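Epoxyqueuosine reductase (Streptococcus thermophilus, PDB 5D6S) is a QueG-family reductase that binds cobalamin and two iron-sulfur clusters within a single protein chain. Local coordinates at residues R69-G72 / F73-K76; V181-K184 / E185-S188; D249-F252 / R253-K257; K318-L321 / Q322-A325; P368-G371 / M372-M376. All coordinates share one frame; numbering follows the deposited sequence.

Overall arrangement
Following the chain from the N terminus, all five contacts are local, each closing a short turn before the next opens, so none nests in or crosses another. Interaction 1 shapes the loop between helices 55-67 and 78-82, and interaction 2 the turn between strands 181-182 and 190-197; both reach the cobalamin pocket, with centres about 25 Å apart. Interaction 3 builds helix 250-255 in the iron-sulfur part. Interaction 4 lies in helix 318-331 and packs against interaction 3, where Ile-256 CD1 is 4.2 Å from Asn-324 O. Interaction 5 starts helix 370-377, one helix before the last, its centre about 53 Å from that of interaction 2.

Interaction 1 of 5, residues R69-G72 / F73-K76; sequences RTTG and FEHK
An ST turn in the cobalamin pocket joins Thr-71 to Phe-73, and the carboxylate of Glu-74 folds back to close it. The defining bond runs from Phe-73 N to Thr-71 OG1, 2.9 Å long and close to straight at 166°. Thr-71 places OG1 between its backbone N and carbonyl carbon (chi1 61°), where the oxygen can face both the following backbone and the returning glutamate. The same hydroxyl donates to Glu-74 OE2 at 2.7 Å, so it serves as acceptor and donor at once.

Glu-74 is bent at chi2 (85°), and this bend turns its carboxylate back over the 70-72 backbone. OE2 takes two bonds: Thr-71 N, 2.9 Å from OE2, uses the syn lone pair, while the Thr-71 hydroxyl comes in from above the carboxylate plane. The other oxygen, OE1, accepts from Gly-72 N at 2.8 Å, also on the syn side. With both oxygens gripped by successive backbone N-H groups, rotation of the buried carboxylate should be strongly restricted. Gly-72, which these bonds hold, has a positive phi that lets the chain turn.

Outside the loop, Arg-235 binds the carbonyl of Thr-70, and Trp-315 meets the Phe-73 ring edge to face. Thr-71, Phe-73 and Glu-74 all touch cobalamin, so the turn supplies three residues to the pocket from a four-residue span. The Phe-73 ring leans back on the turn: Thr-71 CB sits over one of its faces, offset toward the rim and 4.2 Å from Phe-73 CD2.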
loop_
_atom_site.group_PDB
_atom_site.type_symbol
_atom_site.label_atom_id
_atom_site.label_comp_id
_atom_site.label_asym_id
_atom_site.label_seq_id
_atom_site.Cartn_x
_atom_site.Cartn_y
_atom_site.Cartn_z
ATOM N N ARG A 69 6.133 -2.203 -16.584
ATOM C CA ARG A 69 4.981 -1.779 -15.800
ATOM C C ARG A 69 5.044 -2.332 -14.359
ATOM O O ARG A 69 4.135 -2.126 -13.542
ATOM C CB ARG A 69 3.672 -2.218 -16.489
ATOM C CG ARG A 69 3.465 -1.655 -17.895
ATOM C CD ARG A 69 2.182 -2.149 -18.582
ATOM N NE ARG A 69 1.548 -3.248 -17.850
ATOM C CZ ARG A 69 1.550 -4.537 -18.186
ATOM N NH1 ARG A 69 2.134 -4.981 -19.287
ATOM N NH2 ARG A 69 0.957 -5.398 -17.392
ATOM N N THR A 70 6.140 -2.997 -14.057
ATOM C CA THR A 70 6.385 -3.591 -12.756
ATOM C C THR A 70 7.069 -2.585 -11.784
ATOM O O THR A 70 7.861 -1.739 -12.205
ATOM C CB THR A 70 7.274 -4.833 -12.905
ATOM O OG1 THR A 70 7.618 -5.312 -11.607
ATOM C CG2 THR A 70 8.591 -4.517 -13.634
ATOM N N THR A 71 6.772 -2.700 -10.485
ATOM C CA THR A 71 7.329 -1.776 -9.465
ATOM C C THR A 71 8.742 -2.089 -9.032
ATOM O O THR A 71 9.475 -1.187 -8.631
ATOM C CB THR A 71 6.540 -1.772 -8.139
ATOM O OG1 THR A 71 6.571 -3.080 -7.563
ATOM C CG2 THR A 71 5.149 -1.367 -8.370
ATOM N N GLY A 72 9.085 -3.368 -9.014
ATOM C CA GLY A 72 10.316 -3.831 -8.388
ATOM C C GLY A 72 10.084 -4.498 -7.052
ATOM O O GLY A 72 11.002 -5.061 -6.480
ATOM N N PHE A 73 8.863 -4.442 -6.531
ATOM C CA PHE A 73 8.561 -5.055 -5.222
ATOM C C PHE A 73 8.144 -6.491 -5.392
ATOM O O PHE A 73 7.987 -7.223 -4.419
ATOM C CB PHE A 73 7.430 -4.319 -4.498
ATOM C CG PHE A 73 7.690 -2.868 -4.251
ATOM C CD1 PHE A 73 8.965 -2.347 -4.279
ATOM C CD2 PHE A 73 6.630 -2.012 -3.960
ATOM C CE1 PHE A 73 9.183 -1.000 -4.033
ATOM C CE2 PHE A 73 6.842 -0.670 -3.703
ATOM C CZ PHE A 73 8.125 -0.166 -3.740
ATOM N N GLU A 74 7.916 -6.869 -6.639
ATOM C CA GLU A 74 7.373 -8.171 -6.947
ATOM C C GLU A 74 8.486 -9.187 -6.844
ATOM O O GLU A 74 9.658 -8.896 -7.089
ATOM C CB GLU A 74 6.810 -8.207 -8.365
ATOM C CG GLU A 74 5.723 -7.185 -8.634
ATOM C CD GLU A 74 6.254 -5.823 -9.040
ATOM O OE1 GLU A 74 7.493 -5.666 -9.161
ATOM O OE2 GLU A 74 5.428 -4.901 -9.199
ATOM N N HIS A 75 8.095 -10.400 -6.507
ATOM C CA HIS A 75 9.016 -11.525 -6.514
ATOM C C HIS A 75 9.573 -11.695 -7.924
ATOM O O HIS A 75 8.833 -11.604 -8.878
ATOM C CB HIS A 75 8.261 -12.764 -6.062
ATOM C CG HIS A 75 9.142 -13.887 -5.691
ATOM N ND1 HIS A 75 9.509 -14.850 -6.596
ATOM C CD2 HIS A 75 9.763 -14.188 -4.530
ATOM C CE1 HIS A 75 10.318 -15.707 -6.008
ATOM N NE2 HIS A 75 10.485 -15.329 -4.753
ATOM N N LYS A 76 10.882 -11.887 -8.057
ATOM C CA LYS A 76 11.532 -11.700 -9.358
ATOM C C LYS A 76 11.490 -12.966 -10.229
ATOM O O LYS A 76 11.310 -12.899 -11.445
ATOM C CB LYS A 76 12.964 -11.177 -9.181
ATOM C CG LYS A 76 12.990 -9.795 -8.535
ATOM C CD LYS A 76 14.076 -8.854 -9.064
ATOM C CE LYS A 76 13.553 -7.429 -9.260
ATOM N NZ LYS A 76 12.872 -6.847 -8.067
#

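Interaction 2 of 5, residues V181-K184 / E185-S188; sequences VISK and EYGS
Ser-183 and Gly-187 face each other as a single antiparallel hydrogen-bonded pair, their CA atoms 4.8 Å apart. Ser-183 N donates to Gly-187 O at 2.9 Å along an almost straight line (167°), although it approaches from above the carbonyl plane, 55° out of it. The return bond, from Gly-187 N to Ser-183 O, is equally long but bent and weak.

The serine side chain adds a third link. With chi1 at 83°, OG lies between the backbone N and the carbonyl carbon and points across the turn, where it accepts from Tyr-186 N at 2.9 Å. The hydroxyl also donates weakly to Gly-187 O, 3.4 Å from Ser-183 OG. Seen from the tyrosine, OG lies at the ring edge near the ring plane, 3.9 Å from Tyr-186 CD2. Farther along, the two arms of the turn stay close through a CA-H...O contact of 3.4 Å between Ser-188 CA and Val-181 O, and Ile-182 CD1 packs on Ser-188 CB at 4.0 Å.

In the next shell, Ser-188 OG is bound by Asn-273 and Gln-267, and the backbone N of Lys-184 by Tyr-209. Ile-182 pairs through its backbone with Phe-174 of the neighbouring strand, while Val-181 N gives a hydrogen bond to cobalamin. Gly-187, at positive phi, lets the chain swing back into the pairing.

Ser-183 thus joins side-chain oxygen to N-H three residues on and, weakly, carbonyl to N-H four residues on: an ST motif, built into a tight turn closed by a single antiparallel bridge at the edge of the cobalamin pocket, leading from strand 181-182 toward strand 190-197.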
loop_
_atom_site.group_PDB
_atom_site.type_symbol
_atom_site.label_atom_id
_atom_site.label_comp_id
_atom_site.label_asym_id
_atom_site.label_seq_id
_atom_site.Cartn_x
_atom_site.Cartn_y
_atom_site.Cartn_z
ATOM N N VAL A 181 -8.851 -8.011 -5.013
ATOM C CA VAL A 181 -9.804 -9.055 -4.661
ATOM C C VAL A 181 -10.943 -8.448 -3.878
ATOM O O VAL A 181 -10.727 -7.823 -2.852
ATOM C CB VAL A 181 -9.153 -10.172 -3.835
ATOM C CG1 VAL A 181 -10.200 -10.978 -3.096
ATOM C CG2 VAL A 181 -8.339 -11.085 -4.744
ATOM N N ILE A 182 -12.156 -8.652 -4.386
ATOM C CA ILE A 182 -13.385 -8.060 -3.851
ATOM C C ILE A 182 -14.314 -9.154 -3.339
ATOM O O ILE A 182 -14.711 -10.051 -4.091
ATOM C CB ILE A 182 -14.180 -7.330 -4.959
ATOM C CG1 ILE A 182 -13.276 -6.471 -5.872
ATOM C CG2 ILE A 182 -15.341 -6.562 -4.339
ATOM C CD1 ILE A 182 -13.322 -4.972 -5.657
ATOM N N SER A 183 -14.677 -9.082 -2.067
ATOM C CA SER A 183 -15.726 -9.951 -1.508
ATOM C C SER A 183 -17.020 -9.168 -1.319
ATOM O O SER A 183 -16.988 -7.953 -1.086
ATOM C CB SER A 183 -15.293 -10.546 -0.167
ATOM O OG SER A 183 -15.527 -9.640 0.903
ATOM N N LYS A 184 -18.153 -9.860 -1.454
ATOM C CA LYS A 184 -19.490 -9.293 -1.154
ATOM C C LYS A 184 -19.580 -8.829 0.287
ATOM O O LYS A 184 -20.072 -7.749 0.588
ATOM C CB LYS A 184 -20.590 -10.342 -1.377
ATOM C CG LYS A 184 -21.422 -10.111 -2.626
ATOM C CD LYS A 184 -22.671 -10.984 -2.643
ATOM C CE LYS A 184 -23.632 -10.553 -3.752
ATOM N NZ LYS A 184 -24.952 -11.238 -3.637
ATOM N N GLU A 185 -19.064 -9.672 1.161
ATOM C CA GLU A 185 -19.212 -9.530 2.604
ATOM C C GLU A 185 -18.434 -8.326 3.164
ATOM O O GLU A 185 -18.976 -7.552 3.958
ATOM C CB GLU A 185 -18.731 -10.827 3.301
ATOM C CG GLU A 185 -19.512 -12.102 2.980
ATOM C CD GLU A 185 -19.164 -12.737 1.631
ATOM O OE1 GLU A 185 -18.763 -12.031 0.674
ATOM O OE2 GLU A 185 -19.322 -13.965 1.511
ATOM N N TYR A 186 -17.170 -8.183 2.741
ATOM C CA TYR A 186 -16.233 -7.207 3.326
ATOM C C TYR A 186 -15.589 -6.251 2.337
ATOM O O TYR A 186 -14.718 -5.471 2.713
ATOM C CB TYR A 186 -15.119 -7.942 4.047
ATOM C CG TYR A 186 -15.609 -8.950 5.035
ATOM C CD1 TYR A 186 -16.042 -8.554 6.302
ATOM C CD2 TYR A 186 -15.646 -10.303 4.722
ATOM C CE1 TYR A 186 -16.499 -9.484 7.223
ATOM C CE2 TYR A 186 -16.107 -11.234 5.632
ATOM C CZ TYR A 186 -16.529 -10.816 6.874
ATOM O OH TYR A 186 -16.948 -11.737 7.784
ATOM N N GLY A 187 -16.031 -6.293 1.091
ATOM C CA GLY A 187 -15.498 -5.408 0.058
ATOM C C GLY A 187 -14.112 -5.838 -0.370
ATOM O O GLY A 187 -13.771 -7.012 -0.248
ATOM N N SER A 188 -13.317 -4.885 -0.879
ATOM C CA SER A 188 -11.877 -5.104 -1.129
ATOM C C SER A 188 -11.040 -4.845 0.113
ATOM O O SER A 188 -9.868 -5.226 0.153
ATOM C CB SER A 188 -11.360 -4.262 -2.286
ATOM O OG SER A 188 -11.949 -2.978 -2.291
#

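Interaction 3 of 5, residues D249-F252 / R253-K257; sequences DMEF and RKKIK
The Arg-253 guanidinium lies back along the first turn of helix 250-255, with Met-250 CA over one of its faces. The thioether of Met-250 follows the same group: bends at chi2 and chi3 curl it back, so that CE comes to 3.5 Å and SD to 3.6 Å from Arg-253 NH1. The arginine itself runs extended from CG to NE, its CG passing 3.6 Å from Asp-249 O. Its polar end is held from outside, by Met-248 O at NE and by a salt bridge to Glu-389, and Trp-359 adds a cation-pi contact. The other flat group, the buried Phe-252 ring, packs on Leu-238 and Gln-241 of helix 238-243.

Asp-249 is the N-cap. Its OD2 accepts from Glu-251 N at 3.0 Å, a nearly straight bond (169°) that meets the oxygen from above the carboxylate plane. From that first turn Glu-251 reaches Lys-255 in an i to i+4 salt bridge, OE2 to NZ 3.1 Å. Both chains are extended beyond CG and cross at an angle, and NZ uses the anti lone pair of OE2. The helix is short and weakly bonded; among its sounder links is Ile-256 N to Phe-252 O at 3.1 Å, after which Lys-257 leaves helical geometry with positive phi.

Arg-236 also bridges to Glu-251 OE2, and Pro-222 O receives a bond from Lys-255 NZ. Two cations on one carboxylate oxygen would probably favour its ionised form, and the network ties this helix to the loops around an iron-sulfur cluster.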
loop_
_atom_site.group_PDB
_atom_site.type_symbol
_atom_site.label_atom_id
_atom_site.label_comp_id
_atom_site.label_asym_id
_atom_site.label_seq_id
_atom_site.Cartn_x
_atom_site.Cartn_y
_atom_site.Cartn_z
ATOM N N ASP A 249 8.372 12.371 -9.306
ATOM C CA ASP A 249 8.173 13.220 -10.495
ATOM C C ASP A 249 7.080 14.252 -10.254
ATOM O O ASP A 249 6.109 13.980 -9.533
ATOM C CB ASP A 249 7.800 12.390 -11.727
ATOM C CG ASP A 249 7.625 13.246 -12.983
ATOM O OD1 ASP A 249 8.654 13.615 -13.582
ATOM O OD2 ASP A 249 6.457 13.557 -13.372
ATOM N N MET A 250 7.238 15.405 -10.896
ATOM C CA MET A 250 6.303 16.525 -10.793
ATOM C C MET A 250 4.840 16.146 -10.916
ATOM O O MET A 250 3.986 16.686 -10.212
ATOM C CB MET A 250 6.627 17.572 -11.871
ATOM C CG MET A 250 6.008 18.940 -11.598
ATOM S SD MET A 250 6.711 19.734 -10.148
ATOM C CE MET A 250 8.379 20.111 -10.636
ATOM N N GLU A 251 4.531 15.247 -11.831
ATOM C CA GLU A 251 3.133 14.931 -12.081
ATOM C C GLU A 251 2.409 14.443 -10.829
ATOM O O GLU A 251 1.243 14.792 -10.598
ATOM C CB GLU A 251 3.010 13.873 -13.165
ATOM C CG GLU A 251 1.572 13.514 -13.528
ATOM C CD GLU A 251 1.469 12.383 -14.537
ATOM O OE1 GLU A 251 2.467 12.112 -15.262
ATOM O OE2 GLU A 251 0.379 11.763 -14.604
ATOM N N PHE A 252 3.072 13.590 -10.058
ATOM C CA PHE A 252 2.385 12.886 -8.969
ATOM C C PHE A 252 2.294 13.676 -7.679
ATOM O O PHE A 252 1.493 13.343 -6.830
ATOM C CB PHE A 252 3.039 11.538 -8.691
ATOM C CG PHE A 252 3.268 10.738 -9.912
ATOM C CD1 PHE A 252 2.205 10.313 -10.669
ATOM C CD2 PHE A 252 4.541 10.417 -10.317
ATOM C CE1 PHE A 252 2.398 9.569 -11.817
ATOM C CE2 PHE A 252 4.753 9.674 -11.462
ATOM C CZ PHE A 252 3.670 9.251 -12.218
ATOM N N ARG A 253 3.107 14.719 -7.546
ATOM C CA ARG A 253 3.155 15.517 -6.334
ATOM C C ARG A 253 1.784 16.124 -6.026
ATOM O O ARG A 253 1.214 15.907 -4.932
ATOM C CB ARG A 253 4.192 16.619 -6.468
ATOM C CG ARG A 253 5.616 16.093 -6.668
ATOM C CD ARG A 253 6.650 17.198 -6.797
ATOM N NE ARG A 253 7.930 16.706 -7.281
ATOM C CZ ARG A 253 8.968 17.480 -7.571
ATOM N NH1 ARG A 253 8.923 18.781 -7.413
ATOM N NH2 ARG A 253 10.070 16.947 -8.009
ATOM N N LYS A 254 1.254 16.867 -6.991
ATOM C CA LYS A 254 -0.049 17.507 -6.833
ATOM C C LYS A 254 -1.134 16.449 -6.532
ATOM O O LYS A 254 -2.031 16.657 -5.718
ATOM C CB LYS A 254 -0.374 18.273 -8.097
ATOM C CG LYS A 254 -1.368 19.388 -7.914
ATOM C CD LYS A 254 -1.662 20.044 -9.260
ATOM C CE LYS A 254 -2.907 20.924 -9.204
ATOM N NZ LYS A 254 -3.234 21.498 -10.541
ATOM N N LYS A 255 -0.990 15.281 -7.139
ATOM C CA LYS A 255 -2.028 14.275 -7.091
ATOM C C LYS A 255 -2.132 13.442 -5.832
ATOM O O LYS A 255 -3.183 12.840 -5.593
ATOM C CB LYS A 255 -1.897 13.342 -8.294
ATOM C CG LYS A 255 -1.926 14.093 -9.617
ATOM C CD LYS A 255 -2.026 13.144 -10.792
ATOM C CE LYS A 255 -2.182 13.905 -12.082
ATOM N NZ LYS A 255 -2.145 12.991 -13.255
ATOM N N ILE A 256 -1.075 13.343 -5.041
ATOM C CA ILE A 256 -1.194 12.589 -3.782
ATOM C C ILE A 256 -1.962 13.420 -2.775
ATOM O O ILE A 256 -2.303 12.918 -1.691
ATOM C CB ILE A 256 0.133 12.130 -3.170
ATOM C CG1 ILE A 256 0.998 13.308 -2.729
ATOM C CG2 ILE A 256 0.932 11.307 -4.166
ATOM C CD1 ILE A 256 2.165 12.901 -1.847
ATOM N N LYS A 257 -2.288 14.665 -3.148
ATOM C CA LYS A 257 -3.026 15.592 -2.277
ATOM C C LYS A 257 -2.386 15.566 -0.916
ATOM O O LYS A 257 -1.223 15.929 -0.793
ATOM C CB LYS A 257 -4.511 15.244 -2.235
ATOM C CG LYS A 257 -5.249 15.498 -3.547
ATOM C CD LYS A 257 -6.753 15.449 -3.332
ATOM C CE LYS A 257 -7.518 16.265 -4.372
ATOM N NZ LYS A 257 -7.522 15.612 -5.705
#

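Interaction 4 of 5, residues K318-L321 / Q322-A325; sequences KNIL and QRNA
Gln-322 lies along helix 318-331, in the helical C-terminal part of the fold, and reaches back one turn to Lys-318. Its CB sits 3.6 Å from Lys-318 O, and CG passes the same carbonyl at 3.4 Å. CG is anti to the carbonyl carbon (chi1 -68°) and the chain is extended beyond it, which carries CD alongside the lysine methylenes, 3.8 Å from Lys-318 CD. At the tip the amide divides its work. OE1 accepts from Lys-318 NZ at 3.3 Å, with the ammonium tilted 31° from the carbonyl plane, whereas NE2 binds the carbonyls of Phe-296 and Leu-299, which hold the amide in its orientation.

Lys-318 bends only at chi4, and that last bend lets NZ serve a second amide: it donates to Asn-319 OD1 at 3.0 Å. The two side-chain amides are turned 27° against each other around the shared ammonium.

Next along the helix, Arg-323 is bound at NE by Gly-246 O, and Asn-324 ND2 by Ile-260 O and Thr-242 O, so these two side chains join the helix to helix 238-243 and to loops earlier in the chain. Beneath the side chains runs regular i to i+4 bonding: Arg-323 N reaches Asn-319 O at 2.9 Å, and two residues on Ala-325 N donates to Leu-321 O at 2.8 Å.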
loop_
_atom_site.group_PDB
_atom_site.type_symbol
_atom_site.label_atom_id
_atom_site.label_comp_id
_atom_site.label_asym_id
_atom_site.label_seq_id
_atom_site.Cartn_x
_atom_site.Cartn_y
_atom_site.Cartn_z
ATOM N N LYS A 318 11.569 6.558 7.667
ATOM C CA LYS A 318 10.874 7.817 7.735
ATOM C C LYS A 318 10.994 8.665 6.451
ATOM O O LYS A 318 10.116 9.508 6.164
ATOM C CB LYS A 318 11.377 8.605 8.943
ATOM C CG LYS A 318 12.784 9.171 8.798
ATOM C CD LYS A 318 13.110 10.021 10.016
ATOM C CE LYS A 318 14.547 10.444 10.051
ATOM N NZ LYS A 318 14.927 11.235 8.848
ATOM N N ASN A 319 12.092 8.483 5.717
ATOM C CA ASN A 319 12.440 9.432 4.668
ATOM C C ASN A 319 11.428 9.557 3.531
ATOM O O ASN A 319 11.077 10.683 3.129
ATOM C CB ASN A 319 13.805 9.142 4.129
ATOM C CG ASN A 319 14.933 9.586 5.069
ATOM O OD1 ASN A 319 14.740 10.237 6.076
ATOM N ND2 ASN A 319 16.131 9.225 4.701
ATOM N N ILE A 320 10.919 8.444 3.023
ATOM C CA ILE A 320 9.899 8.553 1.988
ATOM C C ILE A 320 8.618 9.236 2.514
ATOM O O ILE A 320 7.996 10.049 1.832
ATOM C CB ILE A 320 9.537 7.209 1.341
ATOM C CG1 ILE A 320 9.182 6.162 2.388
ATOM C CG2 ILE A 320 10.655 6.722 0.447
ATOM C CD1 ILE A 320 8.401 5.023 1.793
ATOM N N LEU A 321 8.284 8.966 3.756
ATOM C CA LEU A 321 7.123 9.605 4.358
ATOM C C LEU A 321 7.328 11.084 4.597
ATOM O O LEU A 321 6.431 11.864 4.328
ATOM C CB LEU A 321 6.744 8.899 5.662
ATOM C CG LEU A 321 6.496 7.392 5.483
ATOM C CD1 LEU A 321 6.062 6.777 6.793
ATOM C CD2 LEU A 321 5.430 7.151 4.424
ATOM N N GLN A 322 8.505 11.492 5.075
ATOM C CA GLN A 322 8.749 12.914 5.299
ATOM C C GLN A 322 8.788 13.678 3.975
ATOM O O GLN A 322 8.284 14.796 3.893
ATOM C CB GLN A 322 10.005 13.122 6.134
ATOM C CG GLN A 322 9.799 12.627 7.566
ATOM C CD GLN A 322 11.016 12.767 8.464
ATOM O OE1 GLN A 322 12.158 12.757 7.995
ATOM N NE2 GLN A 322 10.773 12.876 9.771
ATOM N N ARG A 323 9.370 13.072 2.936
ATOM C CA ARG A 323 9.276 13.655 1.609
ATOM C C ARG A 323 7.796 13.923 1.273
ATOM O O ARG A 323 7.436 14.995 0.823
ATOM C CB ARG A 323 9.909 12.729 0.521
ATOM C CG ARG A 323 9.334 12.998 -0.865
ATOM C CD ARG A 323 10.075 12.448 -2.057
ATOM N NE ARG A 323 9.929 11.036 -2.494
ATOM C CZ ARG A 323 9.075 10.113 -2.071
ATOM N NH1 ARG A 323 8.154 10.329 -1.145
ATOM N NH2 ARG A 323 9.153 8.913 -2.596
ATOM N N ASN A 324 6.965 12.892 1.443
ATOM C CA ASN A 324 5.556 12.975 1.104
ATOM C C ASN A 324 4.839 14.036 1.932
ATOM O O ASN A 324 3.965 14.738 1.437
ATOM C CB ASN A 324 4.861 11.625 1.322
ATOM C CG ASN A 324 5.416 10.542 0.430
ATOM O OD1 ASN A 324 6.056 10.829 -0.577
ATOM N ND2 ASN A 324 5.165 9.294 0.778
ATOM N N ALA A 325 5.244 14.164 3.181
ATOM C CA ALA A 325 4.645 15.127 4.069
ATOM C C ALA A 325 4.953 16.525 3.600
ATOM O O ALA A 325 4.094 17.414 3.674
ATOM C CB ALA A 325 5.137 14.905 5.505
#

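Interaction 5 of 5, residues P368-G371 / M372-M376; sequences PDEG and MLDYM. Unlike the reference sequence in segment 368-371: Gly-371 (reference Ala).
Asp-369 holds CG between its backbone N and carbonyl carbon (chi1 66°), which turns the carboxylate toward the first N-H groups of helix 370-377 and the side chain of Met-372. OD1 accepts from Met-372 N at 3.4 Å and OD2 from Gly-371 N at 3.2 Å, both weak bonds, so the cap is shared between two long contacts. The backbone of the first turn also sets Met-372 CB 3.2 Å from Asp-369 OD1, while the rest of that side chain leads away. Leu-373 has CG anti to the carbonyl carbon (chi1 -62°) and swings CD2 back beneath the start of the helix to lie 3.9 Å from Pro-368 CB.

That pairing of the residue before the N-cap with the fourth residue of the helix is a hydrophobic staple, and with the N-cap aspartate it gives a classic helix start. The backbone supports it: Leu-373 N bonds to Asp-369 O at 3.1 Å, and Asp-374 N to Glu-370 O at 3.0 Å. Gly-371, which differs from the reference sequence, continues the series by accepting from Tyr-375 N. Trp-397 packs on Pro-368, Met-372 and Leu-373, and Tyr-375 OH bonds to Asp-346 of helix 338-347.

On the outer surface Glu-370 brings OE2 to 3.5 Å from Asp-374 OD1, the carboxylate planes 82° apart. Like charges this close would probably repel, but Arg-377 forms a salt bridge to Asp-374 OD1 and a long, weak ion pair with Glu-370 OE2.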
loop_
_atom_site.group_PDB
_atom_site.type_symbol
_atom_site.label_atom_id
_atom_site.label_comp_id
_atom_site.label_asym_id
_atom_site.label_seq_id
_atom_site.Cartn_x
_atom_site.Cartn_y
_atom_site.Cartn_z
ATOM N N PRO A 368 5.481 36.177 -3.835
ATOM C CA PRO A 368 6.688 36.371 -3.046
ATOM C C PRO A 368 7.095 37.822 -2.912
ATOM O O PRO A 368 7.221 38.514 -3.906
ATOM C CB PRO A 368 7.767 35.613 -3.851
ATOM C CG PRO A 368 7.165 35.360 -5.186
ATOM C CD PRO A 368 5.702 35.279 -4.981
ATOM N N ASP A 369 7.347 38.247 -1.687
ATOM C CA ASP A 369 7.961 39.552 -1.428
ATOM C C ASP A 369 9.407 39.581 -1.951
ATOM O O ASP A 369 9.961 38.555 -2.342
ATOM C CB ASP A 369 7.908 39.903 0.079
ATOM C CG ASP A 369 8.767 38.967 0.956
ATOM O OD1 ASP A 369 8.610 37.728 0.854
ATOM O OD2 ASP A 369 9.572 39.458 1.777
ATOM N N GLU A 370 10.015 40.765 -1.931
ATOM C CA GLU A 370 11.396 40.939 -2.378
ATOM C C GLU A 370 12.352 40.175 -1.471
ATOM O O GLU A 370 13.377 39.650 -1.919
ATOM C CB GLU A 370 11.744 42.440 -2.449
ATOM C CG GLU A 370 13.041 42.790 -3.184
ATOM C CD GLU A 370 13.042 42.428 -4.676
ATOM O OE1 GLU A 370 11.960 42.440 -5.321
ATOM O OE2 GLU A 370 14.138 42.144 -5.215
ATOM N N GLY A 371 12.028 40.088 -0.183
ATOM C CA GLY A 371 12.899 39.334 0.740
ATOM C C GLY A 371 13.027 37.861 0.357
ATOM O O GLY A 371 14.092 37.237 0.514
ATOM N N MET A 372 11.890 37.299 -0.050
ATOM C CA MET A 372 11.817 35.905 -0.415
ATOM C C MET A 372 12.525 35.683 -1.726
ATOM O O MET A 372 13.268 34.692 -1.860
ATOM C CB MET A 372 10.370 35.425 -0.507
ATOM C CG MET A 372 10.230 33.924 -0.793
ATOM S SD MET A 372 10.736 32.756 0.508
ATOM C CE MET A 372 9.647 33.288 1.833
ATOM N N LEU A 373 12.341 36.599 -2.672
ATOM C CA LEU A 373 13.078 36.497 -3.940
ATOM C C LEU A 373 14.594 36.505 -3.696
ATOM O O LEU A 373 15.326 35.727 -4.290
ATOM C CB LEU A 373 12.695 37.602 -4.912
ATOM C CG LEU A 373 11.226 37.593 -5.353
ATOM C CD1 LEU A 373 10.907 38.826 -6.173
ATOM C CD2 LEU A 373 10.893 36.336 -6.145
ATOM N N ASP A 374 15.054 37.333 -2.768
ATOM C CA ASP A 374 16.478 37.349 -2.422
ATOM C C ASP A 374 16.905 36.021 -1.749
ATOM O O ASP A 374 17.997 35.513 -2.014
ATOM C CB ASP A 374 16.835 38.562 -1.539
ATOM C CG ASP A 374 16.651 39.922 -2.266
ATOM O OD1 ASP A 374 16.153 39.946 -3.421
ATOM O OD2 ASP A 374 17.009 40.976 -1.666
ATOM N N TYR A 375 16.050 35.456 -0.887
ATOM C CA TYR A 375 16.368 34.172 -0.221
ATOM C C TYR A 375 16.619 33.141 -1.288
ATOM O O TYR A 375 17.632 32.444 -1.262
ATOM C CB TYR A 375 15.220 33.697 0.689
ATOM C CG TYR A 375 15.366 32.261 1.156
ATOM C CD1 TYR A 375 16.357 31.908 2.056
ATOM C CD2 TYR A 375 14.543 31.245 0.677
ATOM C CE1 TYR A 375 16.542 30.590 2.478
ATOM C CE2 TYR A 375 14.708 29.915 1.109
ATOM C CZ TYR A 375 15.711 29.600 2.014
ATOM O OH TYR A 375 15.912 28.295 2.490
ATOM N N MET A 376 15.655 33.033 -2.205
ATOM C CA MET A 376 15.648 31.986 -3.239
ATOM C C MET A 376 16.780 32.203 -4.209
ATOM O O MET A 376 17.527 31.284 -4.494
ATOM C CB MET A 376 14.289 31.985 -3.974
ATOM C CG MET A 376 14.064 30.877 -4.983
ATOM S SD MET A 376 14.124 29.210 -4.325
ATOM C CE MET A 376 12.668 29.220 -3.261
#